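Local coordinates for hypothetical protein EF2904 (Enterococcus faecalis, PDB 2AZ4) that is of unknown function but binds two zinc ions in a metallo-beta-lactamase fold and may act as an RNA-binding exonuclease, at residues A[251-255]-A[321-326]; A[265-269]-A[288-293]; A[283-287]-A[307-311]; A[342-348]-A[371-377]. One frame throughout, in Å; residues are numbered along the deposited sequence.

Interaction 1: residues A[251-255]-A[321-326]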
loop_
_atom_site.group_PDB
_atom_site.type_symbol
_atom_site.label_atom_id
_atom_site.label_comp_id
_atom_site.label_asym_id
_atom_site.label_seq_id
_atom_site.Cartn_x
_atom_site.Cartn_y
_atom_site.Cartn_z
ATOM N N ASN A 251 -9.622 27.760 -13.323
ATOM C CA ASN A 251 -8.509 27.978 -14.269
ATOM C C ASN A 251 -8.784 27.475 -15.692
ATOM O O ASN A 251 -8.089 26.565 -16.179
ATOM C CB ASN A 251 -7.203 27.381 -13.721
ATOM C CG ASN A 251 -6.761 28.034 -12.414
ATOM O OD1 ASN A 251 -6.098 29.067 -12.421
ATOM N ND2 ASN A 251 -7.141 27.432 -11.287
ATOM N N PRO A 252 -9.787 28.079 -16.372
ATOM C CA PRO A 252 -10.192 27.652 -17.714
ATOM C C PRO A 252 -9.173 27.931 -18.839
ATOM O O PRO A 252 -9.266 27.325 -19.917
ATOM C CB PRO A 252 -11.494 28.428 -17.954
ATOM C CG PRO A 252 -11.376 29.640 -17.092
ATOM C CD PRO A 252 -10.619 29.202 -15.880
ATOM N N ASN A 253 -8.207 28.802 -18.585
ATOM C CA ASN A 253 -7.208 29.157 -19.598
ATOM C C ASN A 253 -5.824 29.086 -18.972
ATOM O O ASN A 253 -5.271 30.098 -18.517
ATOM C CB ASN A 253 -7.499 30.561 -20.167
ATOM C CG ASN A 253 -6.597 30.922 -21.337
ATOM O OD1 ASN A 253 -5.971 30.054 -21.948
ATOM N ND2 ASN A 253 -6.535 32.222 -21.662
ATOM N N ARG A 254 -5.290 27.870 -18.910
ATOM C CA ARG A 254 -4.116 27.590 -18.129
ATOM C C ARG A 254 -3.762 26.098 -18.284
ATOM O O ARG A 254 -4.634 25.219 -18.263
ATOM C CB ARG A 254 -4.382 27.917 -16.652
ATOM C CG ARG A 254 -3.136 27.902 -15.745
ATOM C CD ARG A 254 -3.483 28.324 -14.332
ATOM N NE ARG A 254 -2.280 28.653 -13.570
ATOM C CZ ARG A 254 -2.237 28.942 -12.272
ATOM N NH1 ARG A 254 -3.334 28.964 -11.530
ATOM N NH2 ARG A 254 -1.074 29.223 -11.722
ATOM N N GLN A 255 -2.486 25.819 -18.445
ATOM C CA GLN A 255 -2.043 24.442 -18.385
ATOM C C GLN A 255 -2.299 23.917 -16.983
ATOM O O GLN A 255 -1.954 24.572 -15.995
ATOM C CB GLN A 255 -0.567 24.316 -18.749
ATOM C CG GLN A 255 -0.052 22.885 -18.678
ATOM C CD GLN A 255 1.340 22.759 -19.288
ATOM O OE1 GLN A 255 2.304 23.199 -18.704
ATOM N NE2 GLN A 255 1.434 22.143 -20.455
ATOM N N LEU A 321 0.367 17.843 -25.711
ATOM C CA LEU A 321 0.056 18.106 -24.311
ATOM C C LEU A 321 0.766 19.342 -23.795
ATOM O O LEU A 321 0.176 20.156 -23.058
ATOM C CB LEU A 321 0.448 16.902 -23.465
ATOM C CG LEU A 321 -0.575 15.909 -22.903
ATOM C CD1 LEU A 321 -1.998 15.926 -23.541
ATOM C CD2 LEU A 321 0.040 14.529 -22.804
ATOM N N LEU A 322 2.040 19.490 -24.185
ATOM C CA LEU A 322 2.850 20.597 -23.711
ATOM C C LEU A 322 2.282 21.952 -24.131
ATOM O O LEU A 322 2.449 22.929 -23.417
ATOM C CB LEU A 322 4.301 20.451 -24.174
ATOM C CG LEU A 322 5.146 19.349 -23.550
ATOM C CD1 LEU A 322 6.529 19.416 -24.168
ATOM C CD2 LEU A 322 5.213 19.509 -22.003
ATOM N N LYS A 323 1.580 21.990 -25.262
ATOM C CA LYS A 323 1.007 23.242 -25.793
ATOM C C LYS A 323 -0.360 23.584 -25.199
ATOM O O LYS A 323 -0.844 24.699 -25.369
ATOM C CB LYS A 323 0.891 23.170 -27.324
ATOM C CG LYS A 323 2.235 23.037 -28.055
ATOM C CD LYS A 323 2.007 22.874 -29.554
ATOM C CE LYS A 323 3.216 22.271 -30.274
ATOM N NZ LYS A 323 2.808 21.662 -31.602
ATOM N N ASP A 324 -0.985 22.633 -24.500
ATOM C CA ASP A 324 -2.373 22.813 -24.092
ATOM C C ASP A 324 -2.584 23.813 -22.941
ATOM O O ASP A 324 -1.798 23.871 -22.002
ATOM C CB ASP A 324 -3.039 21.478 -23.756
ATOM C CG ASP A 324 -4.451 21.670 -23.225
ATOM O OD1 ASP A 324 -5.328 22.089 -24.011
ATOM O OD2 ASP A 324 -4.669 21.457 -22.013
ATOM N N LYS A 325 -3.669 24.577 -23.030
ATOM C CA LYS A 325 -4.074 25.506 -21.985
ATOM C C LYS A 325 -5.552 25.397 -21.649
ATOM O O LYS A 325 -6.027 26.029 -20.703
ATOM C CB LYS A 325 -3.755 26.947 -22.403
ATOM C CG LYS A 325 -2.268 27.244 -22.482
ATOM C CD LYS A 325 -1.993 28.745 -22.593
ATOM C CE LYS A 325 -2.117 29.451 -21.250
ATOM N NZ LYS A 325 -1.576 30.844 -21.309
ATOM N N THR A 326 -6.293 24.593 -22.396
ATOM C CA THR A 326 -7.748 24.591 -22.227
ATOM C C THR A 326 -8.420 23.224 -22.189
ATOM O O THR A 326 -9.457 23.077 -21.540
ATOM C CB THR A 326 -8.449 25.408 -23.341
ATOM O OG1 THR A 326 -8.129 24.839 -24.619
ATOM C CG2 THR A 326 -8.008 26.870 -23.296
HETATM O O HOH W 1 -10.761 25.175 -20.416
#

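Interaction 2: residues A[265-269]-A[288-293]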
loop_
_atom_site.group_PDB
_atom_site.type_symbol
_atom_site.label_atom_id
_atom_site.label_comp_id
_atom_site.label_asym_id
_atom_site.label_seq_id
_atom_site.Cartn_x
_atom_site.Cartn_y
_atom_site.Cartn_z
ATOM N N VAL A 265 -5.818 3.369 -7.841
ATOM C CA VAL A 265 -6.415 3.323 -9.173
ATOM C C VAL A 265 -7.784 4.000 -9.173
ATOM O O VAL A 265 -8.157 4.654 -10.137
ATOM C CB VAL A 265 -6.541 1.888 -9.695
ATOM C CG1 VAL A 265 -6.755 1.910 -11.189
ATOM C CG2 VAL A 265 -5.253 1.100 -9.434
ATOM N N GLU A 266 -8.519 3.856 -8.073
ATOM C CA GLU A 266 -9.854 4.451 -7.984
ATOM C C GLU A 266 -9.851 5.964 -7.958
ATOM O O GLU A 266 -10.815 6.575 -8.409
ATOM C CB GLU A 266 -10.608 3.928 -6.767
ATOM C CG GLU A 266 -11.329 2.622 -6.992
ATOM C CD GLU A 266 -12.382 2.380 -5.916
ATOM O OE1 GLU A 266 -13.495 2.948 -6.024
ATOM O OE2 GLU A 266 -12.073 1.661 -4.950
ATOM N N ARG A 267 -8.812 6.574 -7.390
ATOM C CA ARG A 267 -8.695 8.025 -7.463
ATOM C C ARG A 267 -8.542 8.450 -8.928
ATOM O O ARG A 267 -9.214 9.375 -9.374
ATOM C CB ARG A 267 -7.538 8.569 -6.609
ATOM C CG ARG A 267 -7.405 10.094 -6.683
ATOM C CD ARG A 267 -6.301 10.683 -5.779
ATOM N NE ARG A 267 -6.490 10.338 -4.368
ATOM C CZ ARG A 267 -5.613 10.624 -3.404
ATOM N NH1 ARG A 267 -4.503 11.295 -3.699
ATOM N NH2 ARG A 267 -5.839 10.239 -2.147
ATOM N N PHE A 268 -7.671 7.773 -9.680
ATOM C CA PHE A 268 -7.547 8.066 -11.125
ATOM C C PHE A 268 -8.869 7.890 -11.852
ATOM O O PHE A 268 -9.301 8.791 -12.584
ATOM C CB PHE A 268 -6.458 7.217 -11.763
ATOM C CG PHE A 268 -5.080 7.695 -11.454
ATOM C CD1 PHE A 268 -4.464 8.673 -12.268
ATOM C CD2 PHE A 268 -4.384 7.203 -10.339
ATOM C CE1 PHE A 268 -3.161 9.121 -11.999
ATOM C CE2 PHE A 268 -3.077 7.660 -10.049
ATOM C CZ PHE A 268 -2.458 8.614 -10.882
ATOM N N ALA A 269 -9.523 6.755 -11.609
ATOM C CA ALA A 269 -10.870 6.492 -12.125
ATOM C C ALA A 269 -11.865 7.605 -11.818
ATOM O O ALA A 269 -12.615 8.043 -12.712
ATOM C CB ALA A 269 -11.383 5.117 -11.641
ATOM N N LEU A 288 -2.863 0.082 -16.668
ATOM C CA LEU A 288 -3.324 -0.431 -15.366
ATOM C C LEU A 288 -4.831 -0.206 -15.182
ATOM O O LEU A 288 -5.569 -1.086 -14.728
ATOM C CB LEU A 288 -2.564 0.251 -14.209
ATOM C CG LEU A 288 -2.833 -0.295 -12.788
ATOM C CD1 LEU A 288 -2.680 -1.843 -12.703
ATOM C CD2 LEU A 288 -1.919 0.415 -11.778
ATOM N N LEU A 289 -5.278 0.993 -15.526
ATOM C CA LEU A 289 -6.693 1.328 -15.433
ATOM C C LEU A 289 -7.550 0.421 -16.299
ATOM O O LEU A 289 -8.673 0.016 -15.910
ATOM C CB LEU A 289 -6.890 2.754 -15.899
ATOM C CG LEU A 289 -8.230 3.343 -15.536
ATOM C CD1 LEU A 289 -8.213 3.763 -14.084
ATOM C CD2 LEU A 289 -8.444 4.535 -16.408
ATOM N N LEU A 290 -7.031 0.131 -17.486
ATOM C CA LEU A 290 -7.716 -0.723 -18.443
ATOM C C LEU A 290 -7.761 -2.129 -17.865
ATOM O O LEU A 290 -8.793 -2.774 -17.892
ATOM C CB LEU A 290 -7.002 -0.708 -19.804
ATOM C CG LEU A 290 -7.489 -1.672 -20.907
ATOM C CD1 LEU A 290 -8.975 -1.439 -21.259
ATOM C CD2 LEU A 290 -6.608 -1.551 -22.148
ATOM N N GLU A 291 -6.646 -2.575 -17.297
ATOM C CA GLU A 291 -6.559 -3.925 -16.755
ATOM C C GLU A 291 -7.513 -4.154 -15.571
ATOM O O GLU A 291 -8.241 -5.145 -15.536
ATOM C CB GLU A 291 -5.118 -4.236 -16.339
ATOM C CG GLU A 291 -4.946 -5.686 -15.938
ATOM C CD GLU A 291 -3.586 -5.970 -15.362
ATOM O OE1 GLU A 291 -2.741 -5.053 -15.378
ATOM O OE2 GLU A 291 -3.369 -7.109 -14.884
ATOM N N VAL A 292 -7.520 -3.207 -14.634
ATOM C CA VAL A 292 -8.314 -3.282 -13.409
ATOM C C VAL A 292 -9.817 -2.972 -13.608
ATOM O O VAL A 292 -10.672 -3.670 -13.062
ATOM C CB VAL A 292 -7.685 -2.360 -12.293
ATOM C CG1 VAL A 292 -8.574 -2.283 -11.070
ATOM C CG2 VAL A 292 -6.319 -2.887 -11.876
ATOM N N PHE A 293 -10.133 -1.921 -14.367
ATOM C CA PHE A 293 -11.509 -1.433 -14.507
ATOM C C PHE A 293 -12.130 -1.528 -15.896
ATOM O O PHE A 293 -13.323 -1.243 -16.060
ATOM C CB PHE A 293 -11.611 0.026 -14.043
ATOM C CG PHE A 293 -11.440 0.210 -12.566
ATOM C CD1 PHE A 293 -12.218 -0.509 -11.667
ATOM C CD2 PHE A 293 -10.506 1.100 -12.069
ATOM C CE1 PHE A 293 -12.067 -0.338 -10.306
ATOM C CE2 PHE A 293 -10.338 1.262 -10.694
ATOM C CZ PHE A 293 -11.118 0.549 -9.819
#

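Interaction 3: residues A[283-287]-A[307-311]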
loop_
_atom_site.group_PDB
_atom_site.type_symbol
_atom_site.label_atom_id
_atom_site.label_comp_id
_atom_site.label_asym_id
_atom_site.label_seq_id
_atom_site.Cartn_x
_atom_site.Cartn_y
_atom_site.Cartn_z
ATOM N N ALA A 283 1.062 6.358 -20.201
ATOM C CA ALA A 283 0.577 5.092 -20.786
ATOM C C ALA A 283 0.435 3.906 -19.832
ATOM O O ALA A 283 -0.554 3.156 -19.916
ATOM C CB ALA A 283 1.390 4.705 -22.029
ATOM N N ASN A 284 1.402 3.731 -18.934
ATOM C CA ASN A 284 1.401 2.587 -18.003
ATOM C C ASN A 284 0.279 2.730 -17.005
ATOM O O ASN A 284 -0.317 1.741 -16.593
ATOM C CB ASN A 284 2.758 2.429 -17.285
ATOM C CG ASN A 284 3.874 1.969 -18.237
ATOM O OD1 ASN A 284 3.958 0.805 -18.587
ATOM N ND2 ASN A 284 4.720 2.892 -18.649
ATOM N N MET A 285 -0.034 3.968 -16.628
ATOM C CA MET A 285 -1.182 4.233 -15.764
ATOM C C MET A 285 -2.513 3.938 -16.489
ATOM O O MET A 285 -3.434 3.344 -15.902
ATOM C CB MET A 285 -1.165 5.659 -15.199
ATOM C CG MET A 285 -2.177 5.878 -14.051
ATOM S SD MET A 285 -1.774 4.918 -12.543
ATOM C CE MET A 285 -3.391 4.223 -12.221
ATOM N N ALA A 286 -2.615 4.364 -17.743
ATOM C CA ALA A 286 -3.766 4.040 -18.578
ATOM C C ALA A 286 -3.927 2.536 -18.702
ATOM O O ALA A 286 -5.038 2.012 -18.615
ATOM C CB ALA A 286 -3.626 4.680 -19.967
ATOM N N ALA A 287 -2.818 1.837 -18.900
ATOM C CA ALA A 287 -2.864 0.393 -19.085
ATOM C C ALA A 287 -3.361 -0.338 -17.836
ATOM O O ALA A 287 -4.149 -1.286 -17.944
ATOM C CB ALA A 287 -1.496 -0.140 -19.507
ATOM N N ILE A 307 2.539 -0.269 -25.690
ATOM C CA ILE A 307 1.868 -1.269 -24.869
ATOM C C ILE A 307 0.733 -1.820 -25.744
ATOM O O ILE A 307 -0.156 -1.066 -26.137
ATOM C CB ILE A 307 1.321 -0.647 -23.589
ATOM C CG1 ILE A 307 2.488 -0.091 -22.758
ATOM C CG2 ILE A 307 0.433 -1.665 -22.809
ATOM C CD1 ILE A 307 2.045 0.694 -21.544
ATOM N N PRO A 308 0.777 -3.126 -26.063
ATOM C CA PRO A 308 -0.169 -3.700 -27.043
ATOM C C PRO A 308 -1.661 -3.528 -26.700
ATOM O O PRO A 308 -2.486 -3.386 -27.608
ATOM C CB PRO A 308 0.234 -5.178 -27.132
ATOM C CG PRO A 308 1.233 -5.436 -26.026
ATOM C CD PRO A 308 1.746 -4.114 -25.533
ATOM N N GLU A 309 -1.982 -3.505 -25.407
ATOM C CA GLU A 309 -3.361 -3.490 -24.913
ATOM C C GLU A 309 -4.076 -2.194 -25.223
ATOM O O GLU A 309 -5.288 -2.164 -25.353
ATOM C CB GLU A 309 -3.365 -3.684 -23.396
ATOM C CG GLU A 309 -3.122 -5.116 -22.939
ATOM C CD GLU A 309 -1.697 -5.596 -23.201
ATOM O OE1 GLU A 309 -0.765 -4.760 -23.129
ATOM O OE2 GLU A 309 -1.518 -6.810 -23.489
ATOM N N LEU A 310 -3.298 -1.131 -25.373
ATOM C CA LEU A 310 -3.829 0.208 -25.530
ATOM C C LEU A 310 -4.288 0.405 -26.961
ATOM O O LEU A 310 -3.700 -0.142 -27.890
ATOM C CB LEU A 310 -2.767 1.234 -25.127
ATOM C CG LEU A 310 -2.417 1.286 -23.634
ATOM C CD1 LEU A 310 -1.357 2.320 -23.406
ATOM C CD2 LEU A 310 -3.688 1.652 -22.795
ATOM N N ASN A 311 -5.377 1.139 -27.113
ATOM C CA ASN A 311 -5.870 1.587 -28.403
ATOM C C ASN A 311 -4.972 2.702 -28.937
ATOM O O ASN A 311 -4.915 3.795 -28.344
ATOM C CB ASN A 311 -7.309 2.098 -28.237
ATOM C CG ASN A 311 -7.954 2.530 -29.558
ATOM O OD1 ASN A 311 -7.286 2.687 -30.567
ATOM N ND2 ASN A 311 -9.265 2.733 -29.534
#

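Interaction 4: residues A[342-348]-A[371-377]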
loop_
_atom_site.group_PDB
_atom_site.type_symbol
_atom_site.label_atom_id
_atom_site.label_comp_id
_atom_site.label_asym_id
_atom_site.label_seq_id
_atom_site.Cartn_x
_atom_site.Cartn_y
_atom_site.Cartn_z
ATOM N N GLY A 342 3.747 29.748 -15.256
ATOM C CA GLY A 342 2.440 30.192 -14.796
ATOM C C GLY A 342 1.385 29.096 -14.741
ATOM O O GLY A 342 0.210 29.362 -14.435
ATOM N N SER A 343 1.775 27.865 -15.056
ATOM C CA SER A 343 0.799 26.770 -15.061
ATOM C C SER A 343 0.510 26.241 -13.632
ATOM O O SER A 343 1.110 26.693 -12.641
ATOM C CB SER A 343 1.252 25.658 -16.011
ATOM O OG SER A 343 2.382 24.990 -15.491
ATOM N N LEU A 344 -0.421 25.289 -13.540
ATOM C CA LEU A 344 -0.857 24.737 -12.263
ATOM C C LEU A 344 -0.509 23.261 -12.226
ATOM O O LEU A 344 -0.788 22.544 -13.168
ATOM C CB LEU A 344 -2.366 24.928 -12.099
ATOM C CG LEU A 344 -3.065 24.408 -10.825
ATOM C CD1 LEU A 344 -2.481 25.044 -9.557
ATOM C CD2 LEU A 344 -4.606 24.632 -10.941
ATOM N N TYR A 345 0.129 22.827 -11.151
ATOM C CA TYR A 345 0.425 21.409 -10.951
ATOM C C TYR A 345 -0.192 20.944 -9.631
ATOM O O TYR A 345 0.031 21.532 -8.585
ATOM C CB TYR A 345 1.937 21.144 -10.978
ATOM C CG TYR A 345 2.303 19.757 -10.472
ATOM C CD1 TYR A 345 1.998 18.615 -11.224
ATOM C CD2 TYR A 345 2.918 19.584 -9.234
ATOM C CE1 TYR A 345 2.320 17.334 -10.750
ATOM C CE2 TYR A 345 3.241 18.301 -8.763
ATOM C CZ TYR A 345 2.931 17.196 -9.525
ATOM O OH TYR A 345 3.232 15.935 -9.063
ATOM N N ILE A 346 -0.957 19.865 -9.700
ATOM C CA ILE A 346 -1.666 19.341 -8.545
ATOM C C ILE A 346 -0.987 18.057 -8.114
ATOM O O ILE A 346 -0.972 17.073 -8.845
ATOM C CB ILE A 346 -3.152 19.108 -8.855
ATOM C CG1 ILE A 346 -3.815 20.441 -9.238
ATOM C CG2 ILE A 346 -3.848 18.458 -7.654
ATOM C CD1 ILE A 346 -5.031 20.248 -10.160
ATOM N N HIS A 347 -0.388 18.112 -6.931
ATOM C CA HIS A 347 0.371 17.005 -6.383
ATOM C C HIS A 347 -0.539 16.206 -5.455
ATOM O O HIS A 347 -0.855 16.655 -4.356
ATOM C CB HIS A 347 1.575 17.558 -5.620
ATOM C CG HIS A 347 2.680 16.567 -5.448
ATOM N ND1 HIS A 347 3.155 16.188 -4.214
ATOM C CD2 HIS A 347 3.374 15.849 -6.357
ATOM C CE1 HIS A 347 4.128 15.306 -4.369
ATOM N NE2 HIS A 347 4.272 15.076 -5.662
ATOM N N SER A 348 -0.971 15.031 -5.901
ATOM C CA SER A 348 -2.000 14.280 -5.179
ATOM C C SER A 348 -1.471 12.932 -4.715
ATOM O O SER A 348 -1.730 11.876 -5.332
ATOM C CB SER A 348 -3.243 14.102 -6.049
ATOM O OG SER A 348 -4.307 13.588 -5.278
ATOM N N ASP A 371 7.707 29.535 -12.034
ATOM C CA ASP A 371 6.424 30.188 -11.713
ATOM C C ASP A 371 5.252 29.195 -11.925
ATOM O O ASP A 371 4.187 29.567 -12.410
ATOM C CB ASP A 371 6.246 31.449 -12.582
ATOM C CG ASP A 371 5.246 32.449 -12.003
ATOM O OD1 ASP A 371 5.164 32.584 -10.755
ATOM O OD2 ASP A 371 4.543 33.121 -12.812
ATOM N N ILE A 372 5.475 27.926 -11.592
ATOM C CA ILE A 372 4.398 26.919 -11.635
ATOM C C ILE A 372 3.799 26.861 -10.238
ATOM O O ILE A 372 4.522 26.610 -9.268
ATOM C CB ILE A 372 4.919 25.527 -12.081
ATOM C CG1 ILE A 372 5.535 25.603 -13.493
ATOM C CG2 ILE A 372 3.802 24.461 -12.047
ATOM C CD1 ILE A 372 6.288 24.335 -13.896
ATOM N N THR A 373 2.505 27.160 -10.121
ATOM C CA THR A 373 1.799 27.015 -8.847
ATOM C C THR A 373 1.696 25.536 -8.423
ATOM O O THR A 373 1.157 24.702 -9.156
ATOM C CB THR A 373 0.402 27.637 -8.891
ATOM O OG1 THR A 373 0.505 29.024 -9.251
ATOM C CG2 THR A 373 -0.303 27.499 -7.532
ATOM N N PHE A 374 2.224 25.228 -7.248
ATOM C CA PHE A 374 2.199 23.873 -6.705
ATOM C C PHE A 374 1.055 23.786 -5.703
ATOM O O PHE A 374 0.934 24.642 -4.805
ATOM C CB PHE A 374 3.512 23.588 -5.996
ATOM C CG PHE A 374 3.535 22.298 -5.216
ATOM C CD1 PHE A 374 3.967 21.117 -5.815
ATOM C CD2 PHE A 374 3.162 22.267 -3.880
ATOM C CE1 PHE A 374 4.016 19.934 -5.112
ATOM C CE2 PHE A 374 3.217 21.059 -3.153
ATOM C CZ PHE A 374 3.645 19.901 -3.783
ATOM N N VAL A 375 0.217 22.763 -5.866
ATOM C CA VAL A 375 -0.896 22.545 -4.957
ATOM C C VAL A 375 -0.845 21.138 -4.427
ATOM O O VAL A 375 -0.883 20.181 -5.192
ATOM C CB VAL A 375 -2.263 22.853 -5.617
ATOM C CG1 VAL A 375 -3.413 22.499 -4.670
ATOM C CG2 VAL A 375 -2.343 24.324 -5.966
ATOM N N ARG A 376 -0.733 21.028 -3.109
ATOM C CA ARG A 376 -0.808 19.759 -2.441
ATOM C C ARG A 376 -2.273 19.369 -2.227
ATOM O O ARG A 376 -3.022 20.036 -1.492
ATOM C CB ARG A 376 -0.046 19.803 -1.122
ATOM C CG ARG A 376 0.186 18.416 -0.535
ATOM C CD ARG A 376 1.043 18.446 0.718
ATOM N NE ARG A 376 1.004 17.130 1.353
ATOM C CZ ARG A 376 1.832 16.132 1.055
ATOM N NH1 ARG A 376 2.787 16.311 0.144
ATOM N NH2 ARG A 376 1.707 14.956 1.668
ATOM N N LEU A 377 -2.692 18.300 -2.897
ATOM C CA LEU A 377 -4.069 17.830 -2.746
ATOM C C LEU A 377 -4.010 16.380 -2.274
ATOM O O LEU A 377 -4.085 15.445 -3.076
ATOM C CB LEU A 377 -4.861 18.005 -4.062
ATOM C CG LEU A 377 -6.382 17.765 -4.059
ATOM C CD1 LEU A 377 -7.133 18.875 -3.290
ATOM C CD2 LEU A 377 -6.890 17.634 -5.497
#

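Interaction 1: residues A[251-255]-A[321-326]
Gln255 lies against the end of helix 318-323 and Arg254 against the Asx turn that follows it, where two helix-to-strand connections run beside each other at the edge of the parallel alpha/beta domain. The side chain of Gln255 is extended and leaves its backbone with CG anti to N (chi1 179°), which brings its NE2 close to Leu322 O. Its OE1 is held by the backbone N of Gln340. Further along the chain, Asp324 O packs on Gln255 CB at 3.5 Å. The carboxylate of Asp324 makes the Asx turn: OD1 accepts Thr326 N at 3.1 Å, from above the carboxylate plane, and also takes Asp327 N.

The turn presents Lys325 O to the facing chain. Arg254 N donates to it at 2.7 Å with an N-H...O angle of 159°. Arg254 O lies only 2.9 Å from the same Lys325 O, two acceptors close together; a hydrogen bond from Arg277 NH2 to Arg254 O probably eases that repulsion. The side chain of Lys325, bent at chi3 (78°), passes obliquely by Asn253, with CB 3.8 Å from Asn253 OD1, so its aliphatic part does the touching. At Thr326 the methyl CG2 comes to 3.6 Å from Pro252 O. That carbonyl also accepts from a water, 2.7 Å from Pro252 O, which donates its other proton to Thr326 O at 2.7 Å.

Interaction 2: residues A[265-269]-A[288-293]
A helix-helix crossing within the parallel alpha/beta domain brings Val265 between Leu289 and Phe293, which are one helical turn apart. The short segments of helices 265-274 and 283-293 cross at -101°, with their axes 10.5 Å apart. Val265 points into the crossing and carries much of the contact. Its CG1, set anti to the backbone N (chi1 -163°), touches Leu289 CD1 at 3.7 Å and Phe293 CE2 at 3.7 Å, and each of these side chains runs past the valine in the reverse sense. CG2, the other branch, turns to Leu288 CD2 at 4.1 Å.

A turn further on, Ala269 repeats the pattern with its single methyl, CB lying 4.1 Å from Phe293 CE2 and also against Leu289 CD1. Glu266 joins in through its methylene: CG meets Phe293 CZ at 3.5 Å, and its carboxylate plane stands 70° from the ring. From within its own helix, Val292 CG1 sits 3.8 Å above the centre of one face of the Phe293 ring, while Tyr170 meets the ring edge-to-face. The metal centre is not far: the Val265 side chain is about 13 Å from a zinc ion. The side chains meet across the crossing through carbon atoms, by van der Waals contact, which implies that shape, rather than directional bonding, sets how the two helices seat.

Interaction 3: residues A[283-287]-A[307-311]
A type I beta turn from Ile307 to Leu310, closed by Leu310 N to Ile307 O at 3.2 Å, brings the backbone of 307-311 against helix 283-293, with the CA atoms of Leu310 and Ala287 6.5 Å apart. The two ends of the turn both send their side chains to the helix, where Ala283, Ala286 and Ala287 offer a shallow methyl surface. Leu310 straddles it with its two branches: CD1 lies 3.9 Å from Ala283 CB, while CD2 sits 4.1 Å from Ala286 CB and 4.0 Å from Ala287 N. Ile307 has CG1 anti to its carbonyl carbon (chi1 -62°) and an extended chain beyond, which carries CD1 to 3.5 Å from Asn284 OD1; the two side chains cross at about a right angle. The other branch, Ile307 CG2, touches Ala287 CB at 4.1 Å. The amide nitrogen of Asn284 is bound to Glu282 OE2, which helps to fix how that side chain is turned. Tyr299, on the outermost strand 298-300, packs on Ala283, Ala286 and Leu310, and Tyr301 OH bonds to Ile307 N, while Met285 of the helix reaches Phe268 on helix 265-274.

Interaction 4: residues A[342-348]-A[371-377]
Strands 344-348 and 373-376 pair in parallel, Leu344 beside Thr373 and His347 beside Arg376, as the two strands of a beta-alpha-beta unit whose crossover is helix 358-369. Their backbones exchange bonds in an unbroken run: Thr373 N to Ser343 O, Tyr345 N to Thr373 O (2.9 Å, 174°), Val375 N to Tyr345 O, His347 N to Val375 O (2.7 Å) and Leu377 N to His347 O. A side chain prolongs the ladder, for Ser348 OG donates to Leu377 O at 2.9 Å, nearly along the C=O axis. At the other end the bond from Gly342 N to Asp371 O is weak; Asp371, at positive phi, completes a Schellman motif ending helix 358-369.

The intervening residues Leu344, Ile346 and Ser348 bond to strand 256-260, so strand 344-348 is paired along both edges. Gly342 O and Thr373 OG1 are each held by Arg254, Ser343 OG by Gln340 O, and Arg376 NH1 by Leu353 O and Tyr360 OH.

On one face Leu344 CD1 meets Val375 CG2 at 3.7 Å, and Ile346 CG2 meets Leu377 CB at 3.8 Å beside helix 237-249. On the other, under helix 358-369, Tyr345 and Phe374 both have CG anti to the backbone N (chi1 171° for Phe374), which lays them side by side. Phe374 CD1 comes to the edge of the Tyr345 ring, 3.9 Å from Tyr345 CD2, and Phe374 CE1 touches His347 CB at 3.4 Å; the His347 and Phe374 rings are inclined at 39°. Strand 344-348 thus has main-chain polar groups bonded at both edges, with apolar contacts adding on both faces.

Overall arrangement
All four contacts belong to the alpha/beta region inserted between neighbouring strands 212-216 and 399-403 of the metallo-beta-lactamase fold, consistent with a beta-CASP-like domain. Interactions 2 and 3 share helix 283-293, alternate along the chain and touch, their centres 11 Å apart. Both fall within the span bracketed by interaction 1, whose segments lead into adjacent strands 256-260 and 328-331. Interaction 4 follows in sequence, and Arg254 couples it to interaction 1, centres 13 Å apart. A weak hydrogen bond from Arg267 to Ser348 is where interactions 2 and 4 meet, their centres 23 Å apart. Interaction 2 lies nearest the zinc ligands; the others extend the domain outward from the metal centre.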